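Local coordinates for Acarbose/maltose binding protein GacH (Streptomyces glaucescens, PDB 3K01) that binds acarbose, and probably maltose-like sugars, as the solute-binding receptor of an ABC transporter, at residues 105-110 / 300-305; 209-214 / 406-411; 248-253 / 264-269. One frame throughout, in Å; residues are numbered along the deposited sequence. Where two conformers were deposited one is given.

Contact 1. Residues 105-110 / 300-305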
loop_
_atom_site.group_PDB
_atom_site.type_symbol
_atom_site.label_atom_id
_atom_site.label_comp_id
_atom_site.label_asym_id
_atom_site.label_seq_id
_atom_site.Cartn_x
_atom_site.Cartn_y
_atom_site.Cartn_z
ATOM N N ALA A 105 12.282 -18.805 0.438
ATOM C CA ALA A 105 12.030 -20.114 -0.176
ATOM C C ALA A 105 11.000 -19.994 -1.285
ATOM O O ALA A 105 9.968 -19.348 -1.110
ATOM C CB ALA A 105 11.500 -21.075 0.888
ATOM N N PRO A 106 11.232 -20.628 -2.438
ATOM C CA PRO A 106 10.176 -20.596 -3.458
ATOM C C PRO A 106 9.015 -21.502 -3.058
ATOM O O PRO A 106 9.230 -22.573 -2.482
ATOM C CB PRO A 106 10.886 -21.160 -4.695
ATOM C CG PRO A 106 11.941 -22.078 -4.137
ATOM C CD PRO A 106 12.427 -21.384 -2.879
ATOM N N LEU A 107 7.796 -21.095 -3.379
ATOM C CA LEU A 107 6.619 -21.782 -2.897
ATOM C C LEU A 107 5.880 -22.528 -3.994
ATOM O O LEU A 107 4.944 -23.268 -3.702
ATOM C CB LEU A 107 5.687 -20.787 -2.192
ATOM C CG LEU A 107 6.271 -20.048 -0.991
ATOM C CD1 LEU A 107 5.214 -19.142 -0.356
ATOM C CD2 LEU A 107 6.832 -20.991 0.066
ATOM N N ASP A 108 6.258 -22.340 -5.261
ATOM C CA ASP A 108 5.581 -23.101 -6.334
ATOM C C ASP A 108 5.776 -24.576 -6.129
ATOM O O ASP A 108 6.832 -25.027 -5.705
ATOM C CB ASP A 108 6.099 -22.702 -7.701
ATOM C CG ASP A 108 6.043 -21.223 -7.900
ATOM O OD1 ASP A 108 4.935 -20.678 -8.184
ATOM O OD2 ASP A 108 7.098 -20.610 -7.631
ATOM N N GLY A 109 4.716 -25.330 -6.359
ATOM C CA GLY A 109 4.787 -26.774 -6.198
ATOM C C GLY A 109 4.973 -27.175 -4.752
ATOM O O GLY A 109 5.536 -28.236 -4.471
ATOM N N THR A 110 4.493 -26.346 -3.821
ATOM C CA THR A 110 4.486 -26.677 -2.401
ATOM C C THR A 110 3.101 -26.538 -1.845
ATOM O O THR A 110 2.264 -25.839 -2.427
ATOM C CB THR A 110 5.399 -25.794 -1.528
ATOM O OG1 THR A 110 4.757 -24.527 -1.291
ATOM C CG2 THR A 110 6.774 -25.610 -2.146
ATOM N N LEU A 300 3.072 -13.036 3.521
ATOM C CA LEU A 300 3.847 -13.935 4.387
ATOM C C LEU A 300 4.780 -14.764 3.540
ATOM O O LEU A 300 4.366 -15.331 2.527
ATOM C CB LEU A 300 2.926 -14.876 5.147
ATOM C CG LEU A 300 1.889 -14.137 5.987
ATOM C CD1 LEU A 300 0.524 -14.816 5.886
ATOM C CD2 LEU A 300 2.394 -13.965 7.396
ATOM N N SER A 301 6.042 -14.805 3.955
ATOM C CA SER A 301 7.073 -15.534 3.227
ATOM C C SER A 301 7.797 -16.494 4.145
ATOM O O SER A 301 7.785 -16.340 5.370
ATOM C CB SER A 301 8.068 -14.543 2.638
ATOM O OG SER A 301 7.411 -13.700 1.715
ATOM N N VAL A 302 8.436 -17.482 3.545
ATOM C CA VAL A 302 9.181 -18.505 4.260
ATOM C C VAL A 302 10.664 -18.245 4.007
ATOM O O VAL A 302 11.068 -18.028 2.866
ATOM C CB VAL A 302 8.782 -19.900 3.765
ATOM C CG1 VAL A 302 9.641 -20.962 4.446
ATOM C CG2 VAL A 302 7.276 -20.180 4.001
ATOM N N TYR A 303 11.453 -18.238 5.076
ATOM C CA TYR A 303 12.889 -18.068 4.953
ATOM C C TYR A 303 13.524 -19.232 4.206
ATOM O O TYR A 303 13.261 -20.404 4.504
ATOM C CB TYR A 303 13.460 -17.912 6.348
ATOM C CG TYR A 303 14.964 -18.030 6.457
ATOM C CD1 TYR A 303 15.823 -17.282 5.639
ATOM C CD2 TYR A 303 15.525 -18.890 7.391
ATOM C CE1 TYR A 303 17.210 -17.398 5.759
ATOM C CE2 TYR A 303 16.926 -19.002 7.523
ATOM C CZ TYR A 303 17.739 -18.255 6.703
ATOM O OH TYR A 303 19.123 -18.379 6.801
ATOM N N ALA A 304 14.383 -18.916 3.244
ATOM C CA ALA A 304 15.002 -19.940 2.385
ATOM C C ALA A 304 15.744 -20.989 3.186
ATOM O O ALA A 304 15.768 -22.152 2.792
ATOM C CB ALA A 304 15.943 -19.291 1.366
ATOM N N GLY A 305 16.369 -20.583 4.288
ATOM C CA GLY A 305 17.191 -21.503 5.102
ATOM C C GLY A 305 16.432 -22.139 6.255
ATOM O O GLY A 305 17.045 -22.742 7.144
HETATM O O HOH W 1 8.514 -17.863 0.740
#
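In Val302, CG1 lies trans to the backbone N (chi1 176°) and CG2 falls beside that N, which spreads the two methyls between Ala105 and Leu107. Leu107 has CG beside its own N (chi1 -59°), and this brings its CD2 methyl to 4.0 Å from CG2 of Val302, the two side chains meeting at a slant. The other branch of the valine, CG1, sits 4.0 Å from CB of Ala105.

The backbones are joined beside these apolar contacts. Ala105 N gives a nearly straight hydrogen bond to Val302 O (2.8 Å, 170° at the hydrogen). Water 1 makes the second link: it accepts from Val302 N and lies 2.8 Å from Ala105 O, to which it probably donates. Val302 is therefore tied to Ala105 through both its N-H and its C=O, once directly and once, probably, through the water. Just beyond, the methyl CB of Ala304 closes on Ala105 N at 3.8 Å.

Leu107 also opens a type II turn ending at Thr110, whose OG1 donates to Leu107 O at 2.7 Å, while the matching backbone bond is weak. Helix 309-320 backs the apolar side, with Tyr313 on Leu107 and Leu309 on Val302.

Strand 293-302 runs antiparallel to strand 87-91 and lies between it and strand 132-148. Such a reversed strand, inserted beside otherwise parallel ones, is the hallmark of the type II periplasmic binding protein fold, and the loop 105-110 is fastened near the C-terminal part of that strand.

Contact 2. Residues 209-214 / 406-411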
loop_
_atom_site.group_PDB
_atom_site.type_symbol
_atom_site.label_atom_id
_atom_site.label_comp_id
_atom_site.label_asym_id
_atom_site.label_seq_id
_atom_site.Cartn_x
_atom_site.Cartn_y
_atom_site.Cartn_z
ATOM N N LYS A 209 12.080 -4.569 -19.871
ATOM C CA LYS A 209 13.188 -3.890 -19.203
ATOM C C LYS A 209 13.373 -2.474 -19.749
ATOM O O LYS A 209 14.450 -2.087 -20.204
ATOM C CB LYS A 209 14.475 -4.710 -19.294
ATOM C CG LYS A 209 14.453 -5.952 -18.397
ATOM C CD LYS A 209 15.858 -6.445 -18.070
ATOM C CE LYS A 209 16.503 -7.141 -19.267
ATOM N NZ LYS A 209 15.949 -8.516 -19.484
ATOM N N THR A 210 12.297 -1.687 -19.670
ATOM C CA THR A 210 12.293 -0.321 -20.194
ATOM C C THR A 210 11.801 0.641 -19.107
ATOM O O THR A 210 10.786 0.356 -18.467
ATOM C CB THR A 210 11.390 -0.223 -21.445
ATOM O OG1 THR A 210 11.834 -1.177 -22.422
ATOM C CG2 THR A 210 11.429 1.190 -22.042
ATOM N N VAL A 211 12.519 1.740 -18.908
ATOM C CA VAL A 211 12.069 2.807 -18.020
ATOM C C VAL A 211 10.952 3.581 -18.735
ATOM O O VAL A 211 11.097 3.987 -19.896
ATOM C CB VAL A 211 13.242 3.715 -17.677
ATOM C CG1 VAL A 211 12.770 5.004 -16.992
ATOM C CG2 VAL A 211 14.204 2.968 -16.782
ATOM N N THR A 212 9.832 3.776 -18.051
ATOM C CA THR A 212 8.684 4.455 -18.654
ATOM C C THR A 212 8.260 5.729 -17.905
ATOM O O THR A 212 7.384 6.454 -18.396
ATOM C CB THR A 212 7.461 3.525 -18.803
ATOM O OG1 THR A 212 7.150 2.978 -17.523
ATOM C CG2 THR A 212 7.723 2.369 -19.783
ATOM N N VAL A 213 8.872 6.020 -16.761
ATOM C CA VAL A 213 8.477 7.185 -15.954
ATOM C C VAL A 213 8.668 8.513 -16.677
ATOM O O VAL A 213 8.023 9.518 -16.327
ATOM C CB VAL A 213 9.229 7.200 -14.615
ATOM C CG1 VAL A 213 10.672 7.659 -14.784
ATOM C CG2 VAL A 213 8.501 8.045 -13.559
ATOM N N ASP A 214 9.534 8.510 -17.691
ATOM C CA ASP A 214 9.813 9.726 -18.459
ATOM C C ASP A 214 9.136 9.746 -19.821
ATOM O O ASP A 214 9.521 10.554 -20.695
ATOM C CB ASP A 214 11.317 10.009 -18.568
ATOM C CG ASP A 214 12.105 8.847 -19.149
ATOM O OD1 ASP A 214 11.533 7.781 -19.439
ATOM O OD2 ASP A 214 13.324 9.049 -19.355
ATOM N N LYS A 406 20.181 4.712 -14.146
ATOM C CA LYS A 406 21.394 4.530 -13.355
ATOM C C LYS A 406 21.222 3.444 -12.288
ATOM O O LYS A 406 22.157 2.668 -12.027
ATOM C CB LYS A 406 21.815 5.850 -12.716
ATOM C CG LYS A 406 22.472 6.806 -13.687
ATOM C CD LYS A 406 22.731 8.153 -13.036
ATOM C CE LYS A 406 23.726 8.980 -13.851
ATOM N NZ LYS A 406 23.126 9.551 -15.087
ATOM N N LEU A 407 20.039 3.374 -11.677
ATOM C CA LEU A 407 19.697 2.357 -10.666
ATOM C C LEU A 407 19.528 0.960 -11.264
ATOM O O LEU A 407 19.874 -0.049 -10.621
ATOM C CB LEU A 407 18.357 2.711 -10.001
ATOM C CG LEU A 407 18.390 3.825 -8.984
ATOM C CD1 LEU A 407 16.943 4.204 -8.709
ATOM C CD2 LEU A 407 19.139 3.387 -7.713
ATOM N N LEU A 408 18.938 0.927 -12.453
ATOM C CA LEU A 408 18.573 -0.286 -13.189
ATOM C C LEU A 408 19.493 -0.357 -14.400
ATOM O O LEU A 408 19.141 -0.002 -15.539
ATOM C CB LEU A 408 17.116 -0.244 -13.645
ATOM C CG LEU A 408 16.063 0.063 -12.587
ATOM C CD1 LEU A 408 14.774 0.368 -13.267
ATOM C CD2 LEU A 408 15.858 -1.132 -11.652
ATOM N N LYS A 409 20.682 -0.833 -14.134
ATOM C CA LYS A 409 21.754 -0.880 -15.094
ATOM C C LYS A 409 21.412 -1.575 -16.412
ATOM O O LYS A 409 22.027 -1.268 -17.436
ATOM C CB LYS A 409 22.960 -1.540 -14.430
ATOM C CG LYS A 409 23.549 -0.750 -13.236
ATOM C CD LYS A 409 24.881 -1.375 -12.769
ATOM C CE LYS A 409 25.121 -1.257 -11.228
ATOM N NZ LYS A 409 26.230 -2.173 -10.664
ATOM N N ASP A 410 20.460 -2.511 -16.394
ATOM C CA ASP A 410 20.092 -3.233 -17.611
ATOM C C ASP A 410 18.729 -2.871 -18.199
ATOM O O ASP A 410 18.150 -3.626 -18.979
ATOM C CB ASP A 410 20.194 -4.747 -17.396
ATOM C CG ASP A 410 19.246 -5.270 -16.324
ATOM O OD1 ASP A 410 18.575 -4.476 -15.617
ATOM O OD2 ASP A 410 19.162 -6.517 -16.173
ATOM N N TYR A 411 18.200 -1.716 -17.814
ATOM C CA TYR A 411 16.980 -1.226 -18.439
ATOM C C TYR A 411 17.308 -0.189 -19.501
ATOM O O TYR A 411 18.278 0.556 -19.354
ATOM C CB TYR A 411 16.055 -0.611 -17.384
ATOM C CG TYR A 411 15.188 -1.595 -16.637
ATOM C CD1 TYR A 411 15.751 -2.695 -15.954
ATOM C CD2 TYR A 411 13.806 -1.420 -16.584
ATOM C CE1 TYR A 411 14.931 -3.592 -15.266
ATOM C CE2 TYR A 411 12.999 -2.297 -15.900
ATOM C CZ TYR A 411 13.555 -3.394 -15.252
ATOM O OH TYR A 411 12.727 -4.262 -14.561
#
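The Tyr411 ring lies flat beneath Lys209, whose CA sits 3.8 Å from the ring centroid and only 17° off the normal, a CH-pi contact over the face. The opposite face takes the CD1 methyl of Leu408, so the ring is sandwiched between the two. The lysine side chain crosses the tyrosine at about a right angle, its CG 3.9 Å from CE1 of Tyr411. It then passes obliquely over Asp410, with CD 3.8 Å from OD2 of Asp410; bends at both chi3 and chi4 follow, and Lys209 NZ ends 5.0 Å from Asp410 OD2. Val211 crosses Tyr411 at about a right angle, its CG2 4.1 Å from CB of Tyr411.

Along the backbone, Tyr411 CA approaches Lys209 O at 3.2 Å as a CA-H...O contact. Tyr411 is the last residue of a type I turn begun by Leu408 at the end of helix 393-407, while Lys209 and Thr210 form a G1 bulge opposite Asp205 in the small hairpin 204-211. Backbone bonds from Lys209 and Val211 to Lys412 continue the attachment. Within the contact itself, then, dispersion and weak C-H interactions do the work, and the lysine and aspartate charges probably add only a loose attraction across their gap.

Contact 3. Residues 248-253 / 264-269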
loop_
_atom_site.group_PDB
_atom_site.type_symbol
_atom_site.label_atom_id
_atom_site.label_comp_id
_atom_site.label_asym_id
_atom_site.label_seq_id
_atom_site.Cartn_x
_atom_site.Cartn_y
_atom_site.Cartn_z
ATOM N N ALA A 248 -4.794 20.235 7.978
ATOM C CA ALA A 248 -5.620 20.938 6.995
ATOM C C ALA A 248 -6.957 20.230 6.824
ATOM O O ALA A 248 -8.020 20.898 6.729
ATOM C CB ALA A 248 -4.900 21.050 5.648
ATOM N N PHE A 249 -6.937 18.907 6.737
ATOM C CA PHE A 249 -8.176 18.200 6.486
ATOM C C PHE A 249 -9.056 18.161 7.744
ATOM O O PHE A 249 -10.281 18.353 7.668
ATOM C CB PHE A 249 -7.887 16.787 5.981
ATOM C CG PHE A 249 -9.105 16.018 5.604
ATOM C CD1 PHE A 249 -9.720 16.261 4.384
ATOM C CD2 PHE A 249 -9.681 15.119 6.474
ATOM C CE1 PHE A 249 -10.857 15.537 4.017
ATOM C CE2 PHE A 249 -10.843 14.408 6.098
ATOM C CZ PHE A 249 -11.430 14.626 4.873
ATOM N N LYS A 250 -8.457 17.885 8.895
ATOM C CA LYS A 250 -9.224 17.837 10.151
ATOM C C LYS A 250 -9.887 19.146 10.504
ATOM O O LYS A 250 -10.981 19.156 11.125
ATOM C CB LYS A 250 -8.327 17.392 11.296
ATOM C CG LYS A 250 -7.991 15.876 11.196
ATOM C CD LYS A 250 -6.800 15.470 12.050
ATOM C CE LYS A 250 -7.069 15.595 13.536
ATOM N NZ LYS A 250 -5.862 15.196 14.319
ATOM N N SER A 251 -9.251 20.243 10.127
ATOM C CA SER A 251 -9.762 21.570 10.450
ATOM C C SER A 251 -10.685 22.150 9.382
ATOM O O SER A 251 -11.329 23.173 9.620
ATOM C CB SER A 251 -8.604 22.544 10.633
ATOM O OG SER A 251 -7.951 22.778 9.397
ATOM N N GLY A 252 -10.760 21.546 8.198
ATOM C CA GLY A 252 -11.564 22.123 7.128
ATOM C C GLY A 252 -10.883 23.221 6.344
ATOM O O GLY A 252 -11.518 23.868 5.513
ATOM N N LYS A 253 -9.584 23.427 6.543
ATOM C CA LYS A 253 -8.837 24.301 5.650
ATOM C C LYS A 253 -8.919 23.780 4.202
ATOM O O LYS A 253 -8.948 24.549 3.238
ATOM C CB LYS A 253 -7.390 24.388 6.111
ATOM C CG LYS A 253 -6.566 25.361 5.310
ATOM C CD LYS A 253 -5.176 25.476 5.903
ATOM C CE LYS A 253 -4.393 26.545 5.164
ATOM N NZ LYS A 253 -3.042 26.748 5.738
ATOM N N ILE A 264 -7.548 7.044 9.181
ATOM C CA ILE A 264 -8.965 7.123 9.569
ATOM C C ILE A 264 -9.166 7.510 11.032
ATOM O O ILE A 264 -9.960 8.402 11.318
ATOM C CB ILE A 264 -9.688 5.808 9.215
ATOM C CG1 ILE A 264 -9.798 5.638 7.684
ATOM C CG2 ILE A 264 -11.062 5.749 9.883
ATOM C CD1 ILE A 264 -10.777 6.553 7.004
ATOM N N GLU A 265 -8.467 6.857 11.941
ATOM C CA GLU A 265 -8.690 7.177 13.348
ATOM C C GLU A 265 -8.278 8.612 13.668
ATOM O O GLU A 265 -8.984 9.322 14.398
ATOM C CB GLU A 265 -8.013 6.151 14.259
ATOM C CG GLU A 265 -8.719 4.792 14.192
ATOM C CD GLU A 265 -10.194 4.872 14.578
ATOM O OE1 GLU A 265 -10.485 5.422 15.659
ATOM O OE2 GLU A 265 -11.071 4.419 13.803
ATOM N N ASP A 266 -7.158 9.068 13.113
ATOM C CA ASP A 266 -6.758 10.441 13.336
ATOM C C ASP A 266 -7.802 11.422 12.788
ATOM O O ASP A 266 -8.115 12.437 13.425
ATOM C CB ASP A 266 -5.371 10.692 12.725
ATOM C CG ASP A 266 -4.827 12.073 13.056
ATOM O OD1 ASP A 266 -4.920 12.523 14.214
ATOM O OD2 ASP A 266 -4.306 12.740 12.141
ATOM N N VAL A 267 -8.350 11.135 11.610
ATOM C CA VAL A 267 -9.355 12.027 11.028
ATOM C C VAL A 267 -10.557 12.116 11.959
ATOM O O VAL A 267 -11.129 13.190 12.175
ATOM C CB VAL A 267 -9.785 11.573 9.608
ATOM C CG1 VAL A 267 -11.082 12.285 9.191
ATOM C CG2 VAL A 267 -8.630 11.813 8.628
ATOM N N LYS A 268 -10.965 10.974 12.507
ATOM C CA LYS A 268 -12.131 10.944 13.395
ATOM C C LYS A 268 -11.925 11.731 14.680
ATOM O O LYS A 268 -12.899 12.063 15.364
ATOM C CB LYS A 268 -12.499 9.510 13.732
ATOM C CG LYS A 268 -13.104 8.690 12.651
ATOM C CD LYS A 268 -13.430 7.403 13.378
ATOM C CE LYS A 268 -13.846 6.303 12.525
ATOM N NZ LYS A 268 -13.846 5.136 13.459
ATOM N N ALA A 269 -10.683 12.044 15.014
ATOM C CA ALA A 269 -10.385 12.907 16.162
ATOM C C ALA A 269 -10.387 14.391 15.790
ATOM O O ALA A 269 -10.151 15.257 16.620
ATOM C CB ALA A 269 -9.032 12.509 16.759
#
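Lys250 NZ forms a salt bridge with Asp266 OD1 at 2.8 Å, the ammonium lying above the carboxylate, 41° out of its plane. The two side chains cross at about a right angle. On its way there the lysine uses its methylenes: CG rests 4.1 Å from CA of Val267, and CE lies 3.3 Å from Asp266 O. A bend at chi3 (67°) swings NZ toward the carboxylate.

One residue earlier, Phe249 presents the edge of its ring. CE2 is 3.8 Å from CG1 of Val267, which sits in the ring plane, and the valine's other methyl, CG2, is 4.1 Å from CD2 of Phe249. Val267 thus takes both the edge of Phe249 and the CG methylene of Lys250.

Helix 241-251, strand 254-259 and helix 264-268 follow one another as helix, strand and helix, both helices reaching the strand's Met257 through Phe249 and Val267. The first helix ends in a Schellman motif, with Gly252 at positive phi, and the chain then turns into the strand.

Around this first shell, Phe146 and Leu279 from neighbouring strands of the mixed sheet touch both Phe249 and Val267, and the ring of Phe273 meets that of Phe249 with the planes almost parallel. Gln246 NE2 bonds the second carboxylate oxygen of Asp266, which should help to fix the rotation of the group that Lys250 reaches. Farther out, Arg272 ties down the end of the first helix by hydrogen-bonding Ser251 O through its NE.

The segments come along the chain as 105-110, 209-214, 248-253, 264-269, 300-305 and 406-411, so contacts 1 and 2 interlock while contact 3 is nested inside the loops closed by both. Their centres stand about 29 Å (1 and 2), 42 Å (1 and 3) and 39 Å (2 and 3) apart, and none touches another. Strand 132-148 of the large mixed sheet pairs with strand 293-302 of contact 1 and with strand 254-259, which connects the two helices of contact 3. Contact 2 instead attaches the two-stranded hairpin to the C-terminal end. Contact 3 lies across the chain's centre from both others, so the three join separate parts of the receptor, with strand 132-148 linking contacts 1 and 3.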